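Local coordinates for protein beta-lactamase Rm3 (Uncultured bacterium, PDB 5IQK) that probably hydrolyses beta-lactam antibiotics as a zinc-dependent subclass B3 metallo-beta-lactamase, opening the four-membered lactam ring, at residues 34-39 against 143-148. Sequence-based numbering, arbitrary orientation.
Sequences VLVTSP and GPVYLT
Val-36 and Val-145 meet through single methyl groups, CG1 of Val-36 lying 3.7 Å from CG2 of Val-145. In both residues the touching methyl stands opposite the backbone N (chi1 -171° for Val-36), which carries it across the gap. Valine suits each place: its branch at CB fits the extended backbone of a strand and presents a short, stiff apolar surface. Nearer the surface, Ser-38 faces the ring of Pro-144. Its CB sits 3.9 Å from Pro-144 CG, while its OG comes 3.7 Å from Pro-144 CD, a van der Waals approach to a carbon. The proline offers the methylenes CG and CD at the turn entering strand 145-151. Just before it, Gly-143 has a phi of 58°, suited to a residue without a side chain; a CB there would run into Pro-144 CD.

No hydrogen bond spans the two segments, as expected where two sheets pack face to face: strand 34-36 belongs to one sheet and strand 145-151 to the other of the alpha-beta/beta-alpha sandwich of the metallo-beta-lactamase superfamily. The valines thus lie at the interface between the sheets, and Trp-164 from strand 160-168 also packs on Val-36. Leu-147 likewise points inward and rests on Val-43, Trp-162 and Trp-164.

Farther out, the backbone of Val-36 pairs with Val-43 of the adjoining antiparallel strand. Serine suits position 38 because its small side chain gives the ring a CB and the turn a hydroxyl, hydrogen-bonded to Gly-41 O and Gln-40 N, which holds OG where it meets the ring.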
ATOM      1  N   VAL A  34      -1.263   7.131   2.607  1.00 19.51           N
ATOM      2  CA  VAL A  34      -0.245   8.172   2.529  1.00 22.49           C
ATOM      3  C   VAL A  34      -0.720   9.316   1.627  1.00 18.90           C
ATOM      4  O   VAL A  34      -1.247   9.081   0.532  1.00 20.32           O
ATOM      5  CB  VAL A  34       1.107   7.594   2.003  1.00 20.72           C
ATOM      6  CG1 VAL A  34       2.096   8.713   1.646  1.00 20.95           C
ATOM      7  CG2 VAL A  34       1.722   6.656   3.042  1.00 21.14           C
ATOM      8  N   LEU A  35      -0.518  10.541   2.098  1.00 19.00           N
ATOM      9  CA  LEU A  35      -0.888  11.747   1.364  1.00 23.69           C
ATOM     10  C   LEU A  35       0.363  12.479   0.882  1.00 23.13           C
ATOM     11  O   LEU A  35       1.270  12.756   1.665  1.00 20.72           O
ATOM     12  CB  LEU A  35      -1.739  12.658   2.251  1.00 19.08           C
ATOM     13  CG  LEU A  35      -2.355  13.906   1.614  1.00 23.17           C
ATOM     14  CD1 LEU A  35      -3.485  13.517   0.671  1.00 23.78           C
ATOM     15  CD2 LEU A  35      -2.847  14.862   2.716  1.00 22.28           C
ATOM     16  N   VAL A  36       0.414  12.764  -0.415  1.00 20.05           N
ATOM     17  CA  VAL A  36       1.526  13.486  -1.000  1.00 22.92           C
ATOM     18  C   VAL A  36       0.964  14.767  -1.624  1.00 21.65           C
ATOM     19  O   VAL A  36       0.199  14.714  -2.586  1.00 22.70           O
ATOM     20  CB  VAL A  36       2.285  12.655  -2.070  1.00 23.50           C
ATOM     21  CG1 VAL A  36       3.563  13.390  -2.483  1.00 24.23           C
ATOM     22  CG2 VAL A  36       2.588  11.235  -1.560  1.00 21.51           C
ATOM     23  N   THR A  37       1.343  15.911  -1.073  1.00 23.59           N
ATOM     24  CA  THR A  37       0.630  17.156  -1.338  1.00 25.89           C
ATOM     25  C   THR A  37       1.329  18.087  -2.328  1.00 24.41           C
ATOM     26  O   THR A  37       2.539  18.003  -2.544  1.00 27.57           O
ATOM     27  CB  THR A  37       0.417  17.944  -0.037  1.00 25.88           C
ATOM     28  OG1 THR A  37       1.690  18.331   0.494  1.00 26.67           O
ATOM     29  CG2 THR A  37      -0.331  17.092   1.005  1.00 25.22           C
ATOM     30  N   SER A  38       0.545  18.984  -2.916  1.00 26.82           N
ATOM     31  CA  SER A  38       1.087  20.079  -3.716  1.00 25.20           C
ATOM     32  C   SER A  38       0.043  21.185  -3.782  1.00 29.48           C
ATOM     33  O   SER A  38      -1.115  20.973  -3.431  1.00 26.70           O
ATOM     34  CB  SER A  38       1.468  19.608  -5.122  1.00 25.30           C
ATOM     35  OG  SER A  38       0.361  19.684  -6.003  1.00 25.86           O
ATOM     36  N   PRO A  39       0.449  22.387  -4.220  1.00 30.91           N
ATOM     37  CA  PRO A  39      -0.539  23.465  -4.334  1.00 33.67           C
ATOM     38  C   PRO A  39      -1.521  23.245  -5.487  1.00 35.11           C
ATOM     39  O   PRO A  39      -2.528  23.946  -5.582  1.00 38.78           O
ATOM     40  CB  PRO A  39       0.324  24.706  -4.565  1.00 35.72           C
ATOM     41  CG  PRO A  39       1.596  24.186  -5.139  1.00 35.77           C
ATOM     42  CD  PRO A  39       1.819  22.854  -4.494  1.00 34.66           C
ATOM     43  N   GLY A 143       0.285  17.838 -10.832  1.00 34.80           N
ATOM     44  CA  GLY A 143       1.206  18.952 -10.815  1.00 30.68           C
ATOM     45  C   GLY A 143       2.649  18.488 -10.772  1.00 30.76           C
ATOM     46  O   GLY A 143       3.072  17.703 -11.617  1.00 38.38           O
ATOM     47  N   PRO A 144       3.402  18.943  -9.765  1.00 29.23           N
ATOM     48  CA  PRO A 144       4.839  18.674  -9.663  1.00 32.90           C
ATOM     49  C   PRO A 144       5.213  17.339  -9.024  1.00 34.08           C
ATOM     50  O   PRO A 144       6.381  16.962  -9.095  1.00 37.14           O
ATOM     51  CB  PRO A 144       5.325  19.819  -8.781  1.00 35.36           C
ATOM     52  CG  PRO A 144       4.184  20.029  -7.851  1.00 33.13           C
ATOM     53  CD  PRO A 144       2.950  19.865  -8.708  1.00 33.31           C
ATOM     54  N   VAL A 145       4.263  16.636  -8.416  1.00 32.40           N
ATOM     55  CA  VAL A 145       4.587  15.340  -7.822  1.00 30.08           C
ATOM     56  C   VAL A 145       4.402  14.235  -8.848  1.00 26.90           C
ATOM     57  O   VAL A 145       3.321  14.049  -9.407  1.00 23.45           O
ATOM     58  CB  VAL A 145       3.745  15.045  -6.568  1.00 31.03           C
ATOM     59  CG1 VAL A 145       2.301  15.405  -6.793  1.00 33.54           C
ATOM     60  CG2 VAL A 145       3.877  13.575  -6.141  1.00 28.75           C
ATOM     61  N   TYR A 146       5.498  13.539  -9.118  1.00 25.41           N
ATOM     62  CA  TYR A 146       5.538  12.475 -10.109  1.00 29.57           C
ATOM     63  C   TYR A 146       5.771  11.129  -9.467  1.00 24.91           C
ATOM     64  O   TYR A 146       6.754  10.926  -8.752  1.00 22.75           O
ATOM     65  CB  TYR A 146       6.604  12.759 -11.160  1.00 28.87           C
ATOM     66  CG  TYR A 146       6.216  13.904 -12.065  1.00 35.08           C
ATOM     67  CD1 TYR A 146       5.694  13.659 -13.330  1.00 37.72           C
ATOM     68  CD2 TYR A 146       6.356  15.221 -11.655  1.00 35.34           C
ATOM     69  CE1 TYR A 146       5.330  14.700 -14.168  1.00 40.35           C
ATOM     70  CE2 TYR A 146       5.988  16.271 -12.483  1.00 39.41           C
ATOM     71  CZ  TYR A 146       5.476  16.006 -13.737  1.00 41.85           C
ATOM     72  OH  TYR A 146       5.116  17.052 -14.564  1.00 43.15           O
ATOM     73  N   LEU A 147       4.811  10.238  -9.672  1.00 26.62           N
ATOM     74  CA  LEU A 147       4.834   8.916  -9.070  1.00 20.87           C
ATOM     75  C   LEU A 147       5.126   7.888 -10.145  1.00 25.79           C
ATOM     76  O   LEU A 147       4.754   8.082 -11.306  1.00 25.90           O
ATOM     77  CB  LEU A 147       3.508   8.632  -8.381  1.00 27.48           C
ATOM     78  CG  LEU A 147       3.298   9.589  -7.210  1.00 28.84           C
ATOM     79  CD1 LEU A 147       1.970  10.291  -7.343  1.00 33.46           C
ATOM     80  CD2 LEU A 147       3.372   8.817  -5.906  1.00 30.44           C
ATOM     81  N   THR A 148       5.818   6.819  -9.769  1.00 25.17           N
ATOM     82  CA  THR A 148       6.112   5.736 -10.695  1.00 21.45           C
ATOM     83  C   THR A 148       5.652   4.425 -10.081  1.00 22.24           C
ATOM     84  O   THR A 148       5.908   4.145  -8.908  1.00 22.04           O
ATOM     85  CB  THR A 148       7.618   5.660 -11.044  1.00 22.10           C
ATOM     86  OG1 THR A 148       8.030   6.897 -11.628  1.00 23.49           O
ATOM     87  CG2 THR A 148       7.896   4.542 -12.039  1.00 19.71           C
TER